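Local coordinates for double-stranded RNA-binding protein 1 (Arabidopsis thaliana, PDB 3ADJ), which binds double-stranded RNA and assists DICER-LIKE 1 in accurately processing primary and precursor microRNAs in the nucleus, at residues Thr36-Cys40 with Gly51-Lys57; Leu9-Tyr13 with Ala68-Ile72. All coordinates share one frame; numbering follows the deposited sequence.

Contact 1: Thr36-Cys40 with Gly51-Lys57; sequences TQFTC and GAATRTK
The backbones of F38 and T54 join strand 36-44 to the segment that leads into helix 57-73, in the second double-stranded RNA-binding domain of the protein. The N-H of F38 meets O of T54 at 2.9 Å (N to O). CA of Q37 also leans on T54 O, in a C-H...O contact of 3.3 Å. A second bond, 3.1 Å long, runs from N of G51 to O of C40, so the segments are tied at two points, F38-T54 being a single antiparallel hydrogen-bonded bridge and G51-C40 the second bond.

The enclosed part of the contact lies at C40 and G51, both buried. SG of C40 rests 4.1 Å from CG of K57, and the same cysteine touches E61 and A64 of helix 57-73. F38 is intermediate, partly exposed. Its CG stands anti to its carbonyl carbon (chi1 -44°), which brings the ring against the turn into the helix, where the backbone N of T56 lies at the ring edge, in its plane, 3.5 Å from CD1.

The solvent side is formed by A53, R55, T56 and K57, all exposed. Q37, extended with CG anti to its backbone N (chi1 -161°), lays its carboxamide end alongside the methyl of A53, while the straight chain of R55 passes T36 O with its aliphatic part, CG standing 3.2 Å from that oxygen. T56 takes the N-cap position of helix 57-73, whose start commonly meets the RNA backbone through lysines in this family, consistent with such a role here. Side chains add van der Waals contact, much of it between carbons and backbone polar atoms, and no hydrogen bond across. The backbone bonds thus set the path of the segment, while the exposed side chains remain at the solvent side.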
loop_
_atom_site.group_PDB
_atom_site.type_symbol
_atom_site.label_atom_id
_atom_site.label_comp_id
_atom_site.label_asym_id
_atom_site.label_seq_id
_atom_site.Cartn_x
_atom_site.Cartn_y
_atom_site.Cartn_z
ATOM N N THR A 36 4.995 -14.761 -10.810
ATOM C CA THR A 36 5.053 -14.230 -9.455
ATOM C C THR A 36 4.377 -12.854 -9.396
ATOM O O THR A 36 4.756 -11.926 -10.094
ATOM C CB THR A 36 6.510 -14.188 -8.941
ATOM O OG1 THR A 36 7.032 -15.520 -8.915
ATOM C CG2 THR A 36 6.608 -13.613 -7.534
ATOM N N GLN A 37 3.358 -12.730 -8.558
ATOM C CA GLN A 37 2.602 -11.502 -8.475
ATOM C C GLN A 37 2.524 -11.095 -7.012
ATOM O O GLN A 37 2.043 -11.882 -6.192
ATOM C CB GLN A 37 1.220 -11.757 -9.047
ATOM C CG GLN A 37 0.436 -10.525 -9.453
ATOM C CD GLN A 37 -0.819 -10.891 -10.254
ATOM O OE1 GLN A 37 -0.842 -10.786 -11.496
ATOM N NE2 GLN A 37 -1.863 -11.336 -9.543
ATOM N N PHE A 38 3.020 -9.889 -6.697
ATOM C CA PHE A 38 3.072 -9.349 -5.325
ATOM C C PHE A 38 1.868 -8.474 -5.030
ATOM O O PHE A 38 1.595 -7.565 -5.782
ATOM C CB PHE A 38 4.319 -8.481 -5.105
ATOM C CG PHE A 38 5.590 -9.057 -5.656
ATOM C CD1 PHE A 38 6.040 -8.700 -6.923
ATOM C CD2 PHE A 38 6.364 -9.932 -4.903
ATOM C CE1 PHE A 38 7.221 -9.221 -7.445
ATOM C CE2 PHE A 38 7.543 -10.456 -5.426
ATOM C CZ PHE A 38 7.965 -10.099 -6.702
ATOM N N THR A 39 1.155 -8.722 -3.942
ATOM C CA THR A 39 0.136 -7.788 -3.487
ATOM C C THR A 39 0.693 -7.098 -2.245
ATOM O O THR A 39 1.216 -7.774 -1.344
ATOM C CB THR A 39 -1.163 -8.519 -3.123
ATOM O OG1 THR A 39 -1.585 -9.330 -4.221
ATOM C CG2 THR A 39 -2.256 -7.558 -2.814
ATOM N N CYS A 40 0.615 -5.771 -2.193
ATOM C CA CYS A 40 1.190 -5.018 -1.087
ATOM C C CYS A 40 0.093 -4.368 -0.318
ATOM O O CYS A 40 -0.962 -4.089 -0.864
ATOM C CB CYS A 40 2.161 -3.935 -1.569
ATOM S SG CYS A 40 3.818 -4.537 -1.995
ATOM N N GLY A 51 -3.302 -2.940 -2.473
ATOM C CA GLY A 51 -2.954 -2.655 -3.855
ATOM C C GLY A 51 -3.370 -3.744 -4.813
ATOM O O GLY A 51 -3.592 -4.886 -4.418
ATOM N N ALA A 52 -3.464 -3.372 -6.081
ATOM C CA ALA A 52 -3.678 -4.292 -7.172
ATOM C C ALA A 52 -2.538 -5.284 -7.230
ATOM O O ALA A 52 -1.466 -5.016 -6.750
ATOM C CB ALA A 52 -3.732 -3.506 -8.459
ATOM N N ALA A 53 -2.780 -6.446 -7.814
ATOM C CA ALA A 53 -1.745 -7.451 -7.979
ATOM C C ALA A 53 -0.946 -7.109 -9.230
ATOM O O ALA A 53 -1.531 -6.784 -10.280
ATOM C CB ALA A 53 -2.378 -8.789 -8.106
ATOM N N THR A 54 0.384 -7.139 -9.114
ATOM C CA THR A 54 1.281 -6.796 -10.236
ATOM C C THR A 54 2.555 -7.622 -10.144
ATOM O O THR A 54 2.797 -8.235 -9.122
ATOM C CB THR A 54 1.645 -5.277 -10.257
ATOM O OG1 THR A 54 2.512 -4.964 -9.162
ATOM C CG2 THR A 54 0.406 -4.404 -10.160
ATOM N N ARG A 55 3.366 -7.662 -11.196
ATOM C CA ARG A 55 4.681 -8.323 -11.102
ATOM C C ARG A 55 5.781 -7.286 -11.080
ATOM O O ARG A 55 6.329 -6.911 -12.120
ATOM C CB ARG A 55 4.931 -9.346 -12.221
ATOM C CG ARG A 55 6.313 -10.036 -12.126
ATOM C CD ARG A 55 6.460 -11.134 -13.173
ATOM N NE ARG A 55 7.751 -11.818 -13.108
ATOM C CZ ARG A 55 8.126 -12.817 -13.915
ATOM N NH1 ARG A 55 7.303 -13.282 -14.859
ATOM N NH2 ARG A 55 9.333 -13.363 -13.776
ATOM N N THR A 56 6.044 -6.817 -9.867
ATOM C CA THR A 56 7.127 -5.903 -9.462
ATOM C C THR A 56 6.613 -5.182 -8.233
ATOM O O THR A 56 5.466 -4.747 -8.194
ATOM C CB THR A 56 7.720 -4.916 -10.568
ATOM O OG1 THR A 56 8.564 -3.936 -9.948
ATOM C CG2 THR A 56 6.647 -4.200 -11.357
ATOM N N LYS A 57 7.465 -5.104 -7.221
ATOM C CA LYS A 57 7.069 -4.580 -5.938
ATOM C C LYS A 57 6.797 -3.083 -5.973
ATOM O O LYS A 57 5.878 -2.630 -5.312
ATOM C CB LYS A 57 8.140 -4.888 -4.912
ATOM C CG LYS A 57 7.659 -4.994 -3.476
ATOM C CD LYS A 57 8.918 -5.054 -2.637
ATOM C CE LYS A 57 8.615 -5.216 -1.174
ATOM N NZ LYS A 57 9.958 -5.224 -0.432
#

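Contact 2: Leu9-Tyr13 with Ala68-Ile72; sequences LLQEY and ALLAI
The two helices of the double-stranded RNA-binding fold, alpha-beta-beta-beta-alpha in order, meet where L9, L10 and Y13 of helix 4-15 face A68, L69 and I72 of helix 57-73. Their local axes come within 10.9 Å at an angle of 42°, and the interface is wholly apolar, with no hydrogen bond across it.

L10 and A68 form the buried part. The CD2 branch of L10 reaches between three residues, lying 3.7 Å from CB of A68, 3.7 Å from CD2 of L69 and 3.8 Å from CD1 of I72. CG of L10 is anti to the carbonyl carbon (chi1 -57°), which turns this branch toward the facing helix. L69 answers with CD2, which fits between L10 and L9 and touches CB of L9 at 3.7 Å; its side chain crosses both leucines at about a right angle.

Y13 and I72 close the other end. The tyrosine ring extends from a CB directed at the second helix, and I72 slides past it in the opposite direction, placing CG2 over one ring face in a CH-pi contact. CG1 and CD1 of I72 lie over the CD2-CE2 side of the same face. Replacing Y13 by an alanine would probably strip I72 of the aromatic surface against which its branches lie and open a gap between the helices.

A68 and A71 also touch Y49 of strand 47-50, so helix 57-73 packs on the sheet as well as against helix 4-15, both helices lying on the same face as in other domains of this family.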
loop_
_atom_site.group_PDB
_atom_site.type_symbol
_atom_site.label_atom_id
_atom_site.label_comp_id
_atom_site.label_asym_id
_atom_site.label_seq_id
_atom_site.Cartn_x
_atom_site.Cartn_y
_atom_site.Cartn_z
ATOM N N LEU A 9 3.018 11.632 2.271
ATOM C CA LEU A 9 1.726 12.293 2.403
ATOM C C LEU A 9 0.892 11.493 3.382
ATOM O O LEU A 9 0.078 12.052 4.114
ATOM C CB LEU A 9 1.007 12.359 1.059
ATOM C CG LEU A 9 1.331 13.458 0.037
ATOM C CD1 LEU A 9 0.998 12.938 -1.359
ATOM C CD2 LEU A 9 0.568 14.754 0.320
ATOM N N LEU A 10 1.126 10.178 3.393
ATOM C CA LEU A 10 0.436 9.248 4.285
ATOM C C LEU A 10 0.916 9.346 5.730
ATOM O O LEU A 10 0.193 8.991 6.649
ATOM C CB LEU A 10 0.581 7.806 3.790
ATOM C CG LEU A 10 0.122 7.435 2.380
ATOM C CD1 LEU A 10 0.635 6.065 2.026
ATOM C CD2 LEU A 10 -1.372 7.467 2.258
ATOM N N GLN A 11 2.146 9.808 5.927
ATOM C CA GLN A 11 2.645 10.059 7.273
ATOM C C GLN A 11 2.036 11.374 7.743
ATOM O O GLN A 11 1.478 11.436 8.841
ATOM C CB GLN A 11 4.180 10.051 7.308
ATOM C CG GLN A 11 4.780 8.885 6.502
ATOM C CD GLN A 11 6.172 8.444 6.941
ATOM O OE1 GLN A 11 6.965 9.237 7.477
ATOM N NE2 GLN A 11 6.492 7.160 6.688
ATOM N N GLU A 12 2.094 12.404 6.890
ATOM C CA GLU A 12 1.373 13.667 7.125
ATOM C C GLU A 12 -0.080 13.408 7.520
ATOM O O GLU A 12 -0.554 13.929 8.529
ATOM C CB GLU A 12 1.406 14.566 5.880
ATOM C CG GLU A 12 2.729 15.298 5.640
ATOM C CD GLU A 12 2.740 16.117 4.318
ATOM O OE1 GLU A 12 1.704 16.311 3.585
ATOM O OE2 GLU A 12 3.978 16.490 3.975
ATOM N N TYR A 13 -0.769 12.585 6.729
ATOM C CA TYR A 13 -2.161 12.258 6.986
ATOM C C TYR A 13 -2.336 11.434 8.246
ATOM O O TYR A 13 -3.408 11.437 8.841
ATOM C CB TYR A 13 -2.776 11.503 5.817
ATOM C CG TYR A 13 -4.276 11.310 5.963
ATOM C CD1 TYR A 13 -5.154 12.351 5.681
ATOM C CD2 TYR A 13 -4.820 10.094 6.397
ATOM C CE1 TYR A 13 -6.533 12.191 5.809
ATOM C CE2 TYR A 13 -6.208 9.928 6.534
ATOM C CZ TYR A 13 -7.051 10.990 6.233
ATOM O OH TYR A 13 -8.413 10.879 6.353
ATOM N N ALA A 68 -4.615 3.974 -0.651
ATOM C CA ALA A 68 -4.615 4.705 0.608
ATOM C C ALA A 68 -4.942 6.192 0.479
ATOM O O ALA A 68 -5.759 6.682 1.226
ATOM C CB ALA A 68 -3.336 4.529 1.299
ATOM N N LEU A 69 -4.332 6.902 -0.469
ATOM C CA LEU A 69 -4.521 8.352 -0.594
ATOM C C LEU A 69 -5.896 8.673 -1.129
ATOM O O LEU A 69 -6.488 9.695 -0.776
ATOM C CB LEU A 69 -3.496 8.972 -1.537
ATOM C CG LEU A 69 -1.997 9.002 -1.205
ATOM C CD1 LEU A 69 -1.185 9.151 -2.493
ATOM C CD2 LEU A 69 -1.708 10.160 -0.277
ATOM N N LEU A 70 -6.410 7.808 -1.996
ATOM C CA LEU A 70 -7.614 8.160 -2.740
ATOM C C LEU A 70 -8.834 7.939 -1.904
ATOM O O LEU A 70 -9.863 8.592 -2.099
ATOM C CB LEU A 70 -7.707 7.392 -4.050
ATOM C CG LEU A 70 -6.608 7.784 -5.026
ATOM C CD1 LEU A 70 -6.860 7.079 -6.314
ATOM C CD2 LEU A 70 -6.573 9.283 -5.235
ATOM N N ALA A 71 -8.708 7.000 -0.985
ATOM C CA ALA A 71 -9.739 6.708 -0.029
ATOM C C ALA A 71 -9.786 7.912 0.882
ATOM O O ALA A 71 -10.831 8.522 1.060
ATOM C CB ALA A 71 -9.363 5.465 0.741
ATOM N N ILE A 72 -8.621 8.258 1.420
ATOM C CA ILE A 72 -8.413 9.419 2.264
ATOM C C ILE A 72 -9.059 10.669 1.680
ATOM O O ILE A 72 -9.896 11.279 2.322
ATOM C CB ILE A 72 -6.898 9.657 2.456
ATOM C CG1 ILE A 72 -6.331 8.709 3.506
ATOM C CG2 ILE A 72 -6.605 11.114 2.816
ATOM C CD1 ILE A 72 -4.855 8.508 3.347
#

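Contact 1 and contact 2 involve opposite ends of helix 57-73: the 51-57 segment runs into its first residue, and 68-72 is near its last turn. Their centres are 20 Å apart, on opposite sides of the chain's centre, and their nearest atoms remain about 7 Å from each other, so the two never touch. Along the chain contact 1 is nested within the loop that 9-13 and 68-72 close. Contact 1 lies at the helix start that commonly meets RNA in this family, and probably does so here, whereas contact 2 lies at the far end of the same helix; both belong to a single RNA-binding domain.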